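Local coordinates for Lys-gingipain catalytic subunit (Porphyromonas gingivalis, PDB 6I9A), which is a secreted cysteine protease that cleaves proteins with a strong preference for lysine at P1 and may act as a virulence factor in periodontal disease, at residues M16-G21 against P30-K35. Residues are numbered along the deposited sequence; the frame is centred on the assembly and turned at random. Where two conformers were deposited one is given.
Sequences MLVVAG and PWLTWK
Met16 runs out extended from its strand, with CG anti to the backbone N (chi1 172°), and bends only at its third torsion, which sets the sulfur beside the indole of Trp31; the indole is itself carried toward the strand by a first torsion that likewise places CG opposite the backbone N. The pair illustrates how the helix of a beta-alpha-beta crossover packs its side chains against the first strand: strand 14-20, helix 25-37 and strand 40-46 form the unit in the catalytic part of this C25 peptidase, and the helix returns almost antiparallel to the strand it packs on, at 174°, with the two short axes 12.0 Å apart. No hydrogen bond joins the segments, and the contact between them is made by apolar side chains. The Met-aromatic contact is oblique: Met16 SD lies 3.7 Å from Trp31 CH2 and 4.8 Å from the centroid of the six-membered ring, 55° off its normal, while the methionine chain and the indole cross at about a right angle. Val18, two residues along on the same side of the strand, meets the ring differently, Val18 CG2 standing near the ring plane at the edge, 4.3 Å from Trp31 CZ3. Trp31 NE1 hydrogen-bonds to Asp362 OD2, the same oxygen that makes a salt bridge with Lys35 NZ. Helix 126-141 packs on Trp31 as well, through Ile133 and Val136, and strand 79-83 adds Ala81. Within the helix, the aliphatic part of Lys35 lies over one face of the indole, Lys35 CE 3.2 Å above the Trp31 ring plane and offset toward the rim. The Val18 methyl at the ring edge also faces Leu32, both partners approaching from the helix side, with Leu32 CD2 4.2 Å from Val18 CG2.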
loop_
_atom_site.group_PDB
_atom_site.type_symbol
_atom_site.label_atom_id
_atom_site.label_comp_id
_atom_site.label_asym_id
_atom_site.label_seq_id
_atom_site.Cartn_x
_atom_site.Cartn_y
_atom_site.Cartn_z
ATOM N N MET A 16 -1.515 4.204 -13.594
ATOM C CA MET A 16 -1.523 2.827 -13.091
ATOM C C MET A 16 -1.791 1.854 -14.233
ATOM O O MET A 16 -2.784 2.007 -14.968
ATOM C CB MET A 16 -2.595 2.671 -11.994
ATOM C CG MET A 16 -2.831 1.240 -11.544
ATOM S SD MET A 16 -4.223 1.194 -10.335
ATOM C CE MET A 16 -3.217 1.658 -8.841
ATOM N N LEU A 17 -0.906 0.859 -14.373
ATOM C CA LEU A 17 -1.068 -0.239 -15.299
ATOM C C LEU A 17 -1.734 -1.358 -14.497
ATOM O O LEU A 17 -1.232 -1.727 -13.414
ATOM C CB LEU A 17 0.319 -0.665 -15.820
ATOM C CG LEU A 17 0.330 -1.910 -16.679
ATOM C CD1 LEU A 17 -0.500 -1.722 -17.967
ATOM C CD2 LEU A 17 1.741 -2.236 -17.129
ATOM N N VAL A 18 -2.839 -1.892 -14.998
ATOM C CA VAL A 18 -3.541 -2.984 -14.367
ATOM C C VAL A 18 -3.463 -4.200 -15.246
ATOM O O VAL A 18 -3.814 -4.126 -16.439
ATOM C CB VAL A 18 -5.027 -2.617 -14.090
ATOM C CG1 VAL A 18 -5.770 -3.777 -13.416
ATOM C CG2 VAL A 18 -5.142 -1.320 -13.287
ATOM N N VAL A 19 -2.989 -5.325 -14.722
ATOM C CA VAL A 19 -3.024 -6.616 -15.448
ATOM C C VAL A 19 -3.824 -7.588 -14.616
ATOM O O VAL A 19 -3.482 -7.825 -13.453
ATOM C CB VAL A 19 -1.592 -7.139 -15.700
ATOM C CG1 VAL A 19 -1.654 -8.513 -16.374
ATOM C CG2 VAL A 19 -0.767 -6.125 -16.523
ATOM N N ALA A 20 -4.954 -8.038 -15.165
ATOM C CA ALA A 20 -5.914 -8.797 -14.420
ATOM C C ALA A 20 -6.287 -10.089 -15.101
ATOM O O ALA A 20 -6.439 -10.151 -16.336
ATOM C CB ALA A 20 -7.169 -7.963 -14.219
ATOM N N GLY A 21 -6.630 -11.087 -14.301
ATOM C CA GLY A 21 -7.204 -12.286 -14.871
ATOM C C GLY A 21 -8.522 -11.907 -15.513
ATOM O O GLY A 21 -9.324 -11.114 -14.976
ATOM N N PRO A 30 -16.037 -1.432 -10.138
ATOM C CA PRO A 30 -16.224 -0.337 -9.169
ATOM C C PRO A 30 -14.901 0.207 -8.645
ATOM O O PRO A 30 -14.782 1.397 -8.317
ATOM C CB PRO A 30 -17.047 -0.969 -8.033
ATOM C CG PRO A 30 -17.664 -2.191 -8.630
ATOM C CD PRO A 30 -16.745 -2.665 -9.712
ATOM N N TRP A 31 -13.867 -0.665 -8.584
ATOM C CA TRP A 31 -12.546 -0.213 -8.122
ATOM C C TRP A 31 -11.922 0.664 -9.208
ATOM O O TRP A 31 -11.396 1.755 -8.892
ATOM C CB TRP A 31 -11.694 -1.448 -7.830
ATOM C CG TRP A 31 -10.342 -1.190 -7.230
ATOM C CD1 TRP A 31 -10.050 -0.962 -5.904
ATOM C CD2 TRP A 31 -9.076 -1.257 -7.910
ATOM N NE1 TRP A 31 -8.677 -0.893 -5.730
ATOM C CE2 TRP A 31 -8.065 -1.088 -6.943
ATOM C CE3 TRP A 31 -8.699 -1.473 -9.244
ATOM C CZ2 TRP A 31 -6.708 -1.113 -7.265
ATOM C CZ3 TRP A 31 -7.353 -1.512 -9.574
ATOM C CH2 TRP A 31 -6.368 -1.318 -8.591
ATOM N N LEU A 32 -11.985 0.246 -10.475
ATOM C CA LEU A 32 -11.455 1.089 -11.559
ATOM C C LEU A 32 -12.195 2.422 -11.658
ATOM O O LEU A 32 -11.583 3.471 -11.881
ATOM C CB LEU A 32 -11.572 0.333 -12.904
ATOM C CG LEU A 32 -10.765 -0.967 -12.981
ATOM C CD1 LEU A 32 -11.148 -1.723 -14.227
ATOM C CD2 LEU A 32 -9.243 -0.734 -12.852
ATOM N N THR A 33 -13.502 2.409 -11.457
ATOM C CA THR A 33 -14.298 3.648 -11.512
ATOM C C THR A 33 -13.774 4.641 -10.482
ATOM O O THR A 33 -13.528 5.807 -10.773
ATOM C CB THR A 33 -15.768 3.357 -11.311
ATOM O OG1 THR A 33 -16.221 2.553 -12.410
ATOM C CG2 THR A 33 -16.610 4.621 -11.177
ATOM N N TRP A 34 -13.623 4.176 -9.227
ATOM C CA TRP A 34 -13.132 5.051 -8.147
ATOM C C TRP A 34 -11.703 5.525 -8.388
ATOM O O TRP A 34 -11.399 6.692 -8.183
ATOM C CB TRP A 34 -13.279 4.351 -6.807
ATOM C CG TRP A 34 -12.547 4.999 -5.676
ATOM C CD1 TRP A 34 -11.541 4.418 -4.953
ATOM C CD2 TRP A 34 -12.675 6.339 -5.174
ATOM N NE1 TRP A 34 -11.098 5.266 -3.981
ATOM C CE2 TRP A 34 -11.764 6.464 -4.098
ATOM C CE3 TRP A 34 -13.502 7.442 -5.499
ATOM C CZ2 TRP A 34 -11.632 7.646 -3.372
ATOM C CZ3 TRP A 34 -13.347 8.613 -4.783
ATOM C CH2 TRP A 34 -12.444 8.708 -3.726
ATOM N N LYS A 35 -10.796 4.625 -8.845
ATOM C CA LYS A 35 -9.428 5.064 -9.097
ATOM C C LYS A 35 -9.392 6.148 -10.176
ATOM O O LYS A 35 -8.669 7.120 -10.051
ATOM C CB LYS A 35 -8.535 3.885 -9.491
ATOM C CG LYS A 35 -8.342 2.850 -8.363
ATOM C CD LYS A 35 -7.858 3.435 -7.003
ATOM C CE LYS A 35 -7.553 2.293 -6.075
ATOM N NZ LYS A 35 -7.027 2.729 -4.765
#